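Local atomic coordinates of type II restriction enzyme NgoMIV (PDB entry 1FIU), a protein that cuts double-stranded DNA at the sequence 5'-GCCGGC-3', after the first G, as a magnesium-dependent homotetrameric type II restriction endonuclease. Residues L179-R191 with P214-I228. Numbering follows the deposited sequence.
Sequences LLHASISCKWTIR and PHIVVVTAEPTPSRI. With MG (magnesium ion), chain Q; ACY (acetic acid), chain R; nucleotides of chain D.
Ile184 packs alongside Val217 and Val219 on one face of two parallel neighbouring strands, its CG1 3.7 Å from Val217 CG2 and its CG2 against Val219 CG2. Farther along, the Ile190 side chain crosses those of Thr220 and Glu222 at about a right angle and runs past Arg227 in the opposite direction, CG2 against Arg227 CB. Backbone hydrogen bonds, from His215 N to His181 O at one end to Lys187 N to Val219 O at the other, join strands 179-187 and 215-220 of a beta-alpha-beta unit mid-sheet; its helix 197-208 covers the Ser183 and Val218 face. Lys187 O takes two donors, Thr220 OG1 at 2.8 Å and Ala221 N. Glu222, bent at chi2 (57°), accepts from Ile190 N through OE2 at 3.1 Å, on the anti side, tilted 28° out of the carboxylate plane; OE1 takes Thr224 N and OG1 from opposite faces. Cys186 O binds magnesium at 2.2 Å, joined by Asp140, and Trp188 N holds DC2 OP1 of chain D at 2.7 Å. The Arg191 and Arg227 guanidinium groups stack, planes 17° apart; Arg191 NE and NH2 bind O6 (2.8 Å) and N7 (3.0 Å) of DG4 of chain D. These guanine acceptors and the Arg227 salt bridge to Asp34 probably offset the like charges. Thus the strands carry the PD-(D/E)XK metal centre, the segments after them the guanine contacts.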
loop_
_atom_site.group_PDB
_atom_site.type_symbol
_atom_site.label_atom_id
_atom_site.label_comp_id
_atom_site.label_asym_id
_atom_site.label_seq_id
_atom_site.Cartn_x
_atom_site.Cartn_y
_atom_site.Cartn_z
ATOM N N LEU I 179 18.504 -0.973 16.916
ATOM C CA LEU I 179 17.426 -1.452 16.043
ATOM C C LEU I 179 16.065 -1.347 16.731
ATOM O O LEU I 179 15.942 -1.603 17.925
ATOM C CB LEU I 179 17.683 -2.918 15.679
ATOM C CG LEU I 179 18.876 -3.147 14.728
ATOM C CD1 LEU I 179 19.490 -4.530 14.957
ATOM C CD2 LEU I 179 18.383 -2.996 13.274
ATOM N N LEU I 180 15.049 -0.948 15.967
ATOM C CA LEU I 180 13.689 -0.862 16.510
ATOM C C LEU I 180 13.106 -2.278 16.404
ATOM O O LEU I 180 12.964 -2.817 15.304
ATOM C CB LEU I 180 12.848 0.152 15.716
ATOM C CG LEU I 180 11.393 0.292 16.204
ATOM C CD1 LEU I 180 11.390 0.666 17.689
ATOM C CD2 LEU I 180 10.648 1.338 15.364
ATOM N N HIS I 181 12.785 -2.881 17.550
ATOM C CA HIS I 181 12.269 -4.245 17.578
ATOM C C HIS I 181 10.747 -4.261 17.487
ATOM O O HIS I 181 10.170 -5.115 16.803
ATOM C CB HIS I 181 12.693 -4.939 18.882
ATOM C CG HIS I 181 12.319 -6.384 18.935
ATOM N ND1 HIS I 181 11.430 -6.903 19.856
ATOM C CD2 HIS I 181 12.712 -7.417 18.159
ATOM C CE1 HIS I 181 11.301 -8.201 19.640
ATOM N NE2 HIS I 181 12.071 -8.536 18.622
ATOM N N ALA I 182 10.110 -3.328 18.176
ATOM C CA ALA I 182 8.647 -3.292 18.188
ATOM C C ALA I 182 8.036 -1.936 18.445
ATOM O O ALA I 182 8.589 -1.110 19.191
ATOM C CB ALA I 182 8.109 -4.263 19.264
ATOM N N SER I 183 6.869 -1.736 17.828
ATOM C CA SER I 183 6.027 -0.551 18.015
ATOM C C SER I 183 4.796 -1.122 18.716
ATOM O O SER I 183 4.125 -2.003 18.171
ATOM C CB SER I 183 5.572 0.041 16.686
ATOM O OG SER I 183 4.557 1.034 16.917
ATOM N N ILE I 184 4.539 -0.648 19.928
ATOM C CA ILE I 184 3.389 -1.116 20.702
ATOM C C ILE I 184 2.478 0.070 20.946
ATOM O O ILE I 184 2.797 0.955 21.715
ATOM C CB ILE I 184 3.850 -1.701 22.047
ATOM C CG1 ILE I 184 4.774 -2.901 21.802
ATOM C CG2 ILE I 184 2.615 -2.078 22.894
ATOM C CD1 ILE I 184 5.458 -3.413 23.042
ATOM N N SER I 185 1.346 0.085 20.260
ATOM C CA SER I 185 0.368 1.144 20.398
ATOM C C SER I 185 -0.630 0.715 21.490
ATOM O O SER I 185 -1.044 -0.444 21.531
ATOM C CB SER I 185 -0.349 1.318 19.059
ATOM O OG SER I 185 -1.620 1.904 19.253
ATOM N N CYS I 186 -0.993 1.648 22.377
ATOM C CA CYS I 186 -1.947 1.357 23.462
ATOM C C CYS I 186 -3.211 2.197 23.303
ATOM O O CYS I 186 -3.150 3.358 22.908
ATOM C CB CYS I 186 -1.335 1.713 24.834
ATOM S SG CYS I 186 0.143 0.804 25.266
ATOM N N LYS I 187 -4.352 1.596 23.624
ATOM C CA LYS I 187 -5.622 2.318 23.588
ATOM C C LYS I 187 -6.429 1.849 24.801
ATOM O O LYS I 187 -6.843 0.696 24.855
ATOM C CB LYS I 187 -6.367 2.016 22.292
ATOM C CG LYS I 187 -5.592 2.526 21.075
ATOM C CD LYS I 187 -6.382 2.420 19.766
ATOM C CE LYS I 187 -5.630 3.101 18.607
ATOM N NZ LYS I 187 -5.361 4.541 18.924
ATOM N N TRP I 188 -6.616 2.731 25.788
ATOM C CA TRP I 188 -7.350 2.362 27.009
ATOM C C TRP I 188 -8.767 1.945 26.610
ATOM O O TRP I 188 -9.286 0.910 27.069
ATOM C CB TRP I 188 -7.350 3.556 27.972
ATOM C CG TRP I 188 -8.216 3.372 29.199
ATOM C CD1 TRP I 188 -9.270 4.151 29.569
ATOM C CD2 TRP I 188 -8.108 2.337 30.191
ATOM N NE1 TRP I 188 -9.837 3.662 30.730
ATOM C CE2 TRP I 188 -9.147 2.554 31.134
ATOM C CE3 TRP I 188 -7.243 1.249 30.369
ATOM C CZ2 TRP I 188 -9.341 1.713 32.241
ATOM C CZ3 TRP I 188 -7.435 0.413 31.465
ATOM C CH2 TRP I 188 -8.485 0.656 32.391
ATOM N N THR I 189 -9.384 2.765 25.767
ATOM C CA THR I 189 -10.705 2.447 25.200
ATOM C C THR I 189 -10.626 2.780 23.716
ATOM O O THR I 189 -9.690 3.449 23.264
ATOM C CB THR I 189 -11.847 3.290 25.800
ATOM O OG1 THR I 189 -11.625 4.668 25.510
ATOM C CG2 THR I 189 -11.929 3.070 27.320
ATOM N N ILE I 190 -11.646 2.371 22.965
ATOM C CA ILE I 190 -11.677 2.607 21.533
ATOM C C ILE I 190 -12.984 3.257 21.043
ATOM O O ILE I 190 -14.042 3.022 21.630
ATOM C CB ILE I 190 -11.552 1.235 20.777
ATOM C CG1 ILE I 190 -10.130 0.675 20.921
ATOM C CG2 ILE I 190 -12.010 1.394 19.294
ATOM C CD1 ILE I 190 -9.995 -0.765 20.378
ATOM N N ARG I 191 -12.873 4.126 20.037
ATOM C CA ARG I 191 -14.025 4.615 19.281
ATOM C C ARG I 191 -13.494 4.253 17.881
ATOM O O ARG I 191 -12.285 4.449 17.595
ATOM C CB ARG I 191 -14.282 6.115 19.395
ATOM C CG ARG I 191 -14.887 6.517 20.750
ATOM C CD ARG I 191 -16.196 5.819 21.029
ATOM N NE ARG I 191 -16.760 6.288 22.296
ATOM C CZ ARG I 191 -16.535 5.753 23.494
ATOM N NH1 ARG I 191 -15.742 4.688 23.650
ATOM N NH2 ARG I 191 -17.107 6.304 24.564
ATOM N N PRO I 214 9.564 -3.839 12.192
ATOM C CA PRO I 214 9.439 -4.128 13.632
ATOM C C PRO I 214 8.099 -4.839 13.864
ATOM O O PRO I 214 7.232 -4.855 12.993
ATOM C CB PRO I 214 9.313 -2.748 14.280
ATOM C CG PRO I 214 9.943 -1.780 13.281
ATOM C CD PRO I 214 9.601 -2.392 11.910
ATOM N N HIS I 215 7.951 -5.433 15.040
ATOM C CA HIS I 215 6.642 -5.953 15.430
ATOM C C HIS I 215 5.755 -4.680 15.462
ATOM O O HIS I 215 6.205 -3.607 15.867
ATOM C CB HIS I 215 6.690 -6.515 16.852
ATOM C CG HIS I 215 7.318 -7.865 16.940
ATOM N ND1 HIS I 215 8.663 -8.066 17.187
ATOM C CD2 HIS I 215 6.769 -9.097 16.824
ATOM C CE1 HIS I 215 8.910 -9.363 17.226
ATOM N NE2 HIS I 215 7.777 -10.010 17.008
ATOM N N ILE I 216 4.495 -4.790 15.043
ATOM C CA ILE I 216 3.549 -3.667 15.078
ATOM C C ILE I 216 2.302 -4.259 15.740
ATOM O O ILE I 216 1.577 -5.063 15.121
ATOM C CB ILE I 216 3.201 -3.144 13.656
ATOM C CG1 ILE I 216 4.479 -2.633 12.949
ATOM C CG2 ILE I 216 2.211 -1.968 13.754
ATOM C CD1 ILE I 216 4.260 -2.207 11.522
ATOM N N VAL I 217 2.061 -3.876 16.993
ATOM C CA VAL I 217 0.917 -4.443 17.726
ATOM C C VAL I 217 0.135 -3.367 18.457
ATOM O O VAL I 217 0.598 -2.239 18.611
ATOM C CB VAL I 217 1.399 -5.483 18.756
ATOM C CG1 VAL I 217 2.158 -6.615 18.048
ATOM C CG2 VAL I 217 2.306 -4.781 19.824
ATOM N N VAL I 218 -1.067 -3.722 18.892
ATOM C CA VAL I 218 -1.913 -2.794 19.634
ATOM C C VAL I 218 -2.366 -3.508 20.897
ATOM O O VAL I 218 -2.707 -4.681 20.842
ATOM C CB VAL I 218 -3.182 -2.414 18.839
ATOM C CG1 VAL I 218 -4.053 -1.504 19.683
ATOM C CG2 VAL I 218 -2.801 -1.734 17.525
ATOM N N VAL I 219 -2.336 -2.810 22.034
ATOM C CA VAL I 219 -2.819 -3.397 23.302
ATOM C C VAL I 219 -3.995 -2.514 23.721
ATOM O O VAL I 219 -3.902 -1.297 23.680
ATOM C CB VAL I 219 -1.735 -3.347 24.412
ATOM C CG1 VAL I 219 -2.341 -3.856 25.760
ATOM C CG2 VAL I 219 -0.539 -4.222 24.003
ATOM N N THR I 220 -5.102 -3.125 24.133
ATOM C CA THR I 220 -6.269 -2.327 24.485
ATOM C C THR I 220 -7.042 -2.869 25.682
ATOM O O THR I 220 -6.983 -4.064 25.983
ATOM C CB THR I 220 -7.230 -2.235 23.244
ATOM O OG1 THR I 220 -8.266 -1.278 23.499
ATOM C CG2 THR I 220 -7.857 -3.604 22.935
ATOM N N ALA I 221 -7.755 -1.972 26.373
ATOM C CA ALA I 221 -8.602 -2.401 27.481
ATOM C C ALA I 221 -10.065 -2.193 27.077
ATOM O O ALA I 221 -10.954 -2.254 27.922
ATOM C CB ALA I 221 -8.284 -1.634 28.754
ATOM N N GLU I 222 -10.315 -1.958 25.787
ATOM C CA GLU I 222 -11.702 -1.775 25.312
ATOM C C GLU I 222 -12.517 -3.035 25.639
ATOM O O GLU I 222 -12.133 -4.156 25.277
ATOM C CB GLU I 222 -11.703 -1.496 23.799
ATOM C CG GLU I 222 -13.104 -1.588 23.151
ATOM C CD GLU I 222 -14.103 -0.640 23.797
ATOM O OE1 GLU I 222 -15.290 -1.024 23.895
ATOM O OE2 GLU I 222 -13.716 0.486 24.195
ATOM N N PRO I 223 -13.690 -2.878 26.284
ATOM C CA PRO I 223 -14.454 -4.089 26.609
ATOM C C PRO I 223 -15.281 -4.748 25.503
ATOM O O PRO I 223 -15.535 -5.958 25.550
ATOM C CB PRO I 223 -15.347 -3.628 27.779
ATOM C CG PRO I 223 -15.612 -2.206 27.444
ATOM C CD PRO I 223 -14.232 -1.699 26.980
ATOM N N THR I 224 -15.694 -3.979 24.504
ATOM C CA THR I 224 -16.552 -4.565 23.477
ATOM C C THR I 224 -15.899 -5.146 22.230
ATOM O O THR I 224 -15.050 -4.510 21.613
ATOM C CB THR I 224 -17.641 -3.557 23.009
ATOM O OG1 THR I 224 -17.047 -2.446 22.320
ATOM C CG2 THR I 224 -18.431 -3.045 24.211
ATOM N N PRO I 225 -16.290 -6.371 21.851
ATOM C CA PRO I 225 -15.723 -6.989 20.650
ATOM C C PRO I 225 -15.928 -6.117 19.414
ATOM O O PRO I 225 -15.057 -6.060 18.538
ATOM C CB PRO I 225 -16.494 -8.320 20.540
ATOM C CG PRO I 225 -16.657 -8.697 22.003
ATOM C CD PRO I 225 -17.056 -7.366 22.640
ATOM N N SER I 226 -17.077 -5.438 19.324
ATOM C CA SER I 226 -17.338 -4.601 18.154
ATOM C C SER I 226 -16.305 -3.491 18.016
ATOM O O SER I 226 -15.776 -3.280 16.926
ATOM C CB SER I 226 -18.759 -3.998 18.199
ATOM O OG SER I 226 -18.923 -3.152 19.312
ATOM N N ARG I 227 -16.000 -2.790 19.105
ATOM C CA ARG I 227 -15.018 -1.713 19.020
ATOM C C ARG I 227 -13.607 -2.267 18.827
ATOM O O ARG I 227 -12.810 -1.697 18.075
ATOM C CB ARG I 227 -15.124 -0.817 20.258
ATOM C CG ARG I 227 -16.179 0.283 20.056
ATOM C CD ARG I 227 -16.620 0.948 21.350
ATOM N NE ARG I 227 -17.452 2.097 21.033
ATOM C CZ ARG I 227 -18.369 2.621 21.842
ATOM N NH1 ARG I 227 -18.595 2.103 23.040
ATOM N NH2 ARG I 227 -19.050 3.683 21.454
ATOM N N ILE I 228 -13.303 -3.385 19.470
ATOM C CA ILE I 228 -11.991 -4.005 19.272
ATOM C C ILE I 228 -11.833 -4.355 17.775
ATOM O O ILE I 228 -10.749 -4.151 17.178
ATOM C CB ILE I 228 -11.873 -5.317 20.083
ATOM C CG1 ILE I 228 -11.893 -5.006 21.580
ATOM C CG2 ILE I 228 -10.604 -6.105 19.660
ATOM C CD1 ILE I 228 -12.171 -6.236 22.416
HETATM MG MG MG Q . -2.256 5.138 21.914
HETATM C C ACY R . -1.687 4.748 18.874
HETATM O O ACY R . -2.522 4.285 19.788
HETATM O OXT ACY R . -0.760 5.551 19.062
HETATM C CH3 ACY R . -1.892 4.217 17.464
ATOM P P DC D 2 -6.009 6.448 24.824
ATOM O OP1 DC D 2 -5.652 5.281 25.643
ATOM O OP2 DC D 2 -6.219 6.294 23.356
ATOM O "O5'" DC D 2 -7.358 7.074 25.392
ATOM C "C5'" DC D 2 -7.444 7.404 26.767
ATOM C "C4'" DC D 2 -8.789 8.017 27.087
ATOM O "O4'" DC D 2 -8.952 9.272 26.394
ATOM C "C3'" DC D 2 -10.019 7.160 26.766
ATOM O "O3'" DC D 2 -10.772 7.083 28.006
ATOM C "C2'" DC D 2 -10.651 7.864 25.568
ATOM C "C1'" DC D 2 -10.196 9.308 25.698
ATOM N N1 DC D 2 -9.965 9.992 24.415
ATOM C C2 DC D 2 -10.763 11.101 24.066
ATOM O O2 DC D 2 -11.610 11.532 24.910
ATOM N N3 DC D 2 -10.597 11.685 22.842
ATOM C C4 DC D 2 -9.654 11.215 21.991
ATOM N N4 DC D 2 -9.532 11.807 20.775
ATOM C C5 DC D 2 -8.801 10.132 22.344
ATOM C C6 DC D 2 -8.988 9.543 23.554
ATOM P P DG D 4 -17.714 9.598 29.845
ATOM O OP1 DG D 4 -18.099 9.981 31.232
ATOM O OP2 DG D 4 -17.889 8.203 29.394
ATOM O "O5'" DG D 4 -18.502 10.545 28.850
ATOM C "C5'" DG D 4 -18.290 11.949 28.910
ATOM C "C4'" DG D 4 -19.135 12.646 27.873
ATOM O "O4'" DG D 4 -18.629 12.347 26.541
ATOM C "C3'" DG D 4 -20.620 12.266 27.873
ATOM O "O3'" DG D 4 -21.369 13.476 27.717
ATOM C "C2'" DG D 4 -20.756 11.357 26.656
ATOM C "C1'" DG D 4 -19.698 11.912 25.706
ATOM N N9 DG D 4 -19.151 10.919 24.788
ATOM C C8 DG D 4 -18.697 9.662 25.114
ATOM N N7 DG D 4 -18.226 9.006 24.087
ATOM C C5 DG D 4 -18.385 9.879 23.020
ATOM C C6 DG D 4 -18.067 9.716 21.650
ATOM O O6 DG D 4 -17.541 8.744 21.101
ATOM N N1 DG D 4 -18.417 10.837 20.900
ATOM C C2 DG D 4 -18.971 11.975 21.404
ATOM N N2 DG D 4 -19.199 12.971 20.515
ATOM N N3 DG D 4 -19.275 12.139 22.695
ATOM C C4 DG D 4 -18.964 11.058 23.435
HETATM O O HOH W 1 1.901 -0.238 16.817
HETATM O O HOH W 2 -4.324 5.692 21.640
HETATM O O HOH W 3 -2.024 5.704 24.059
#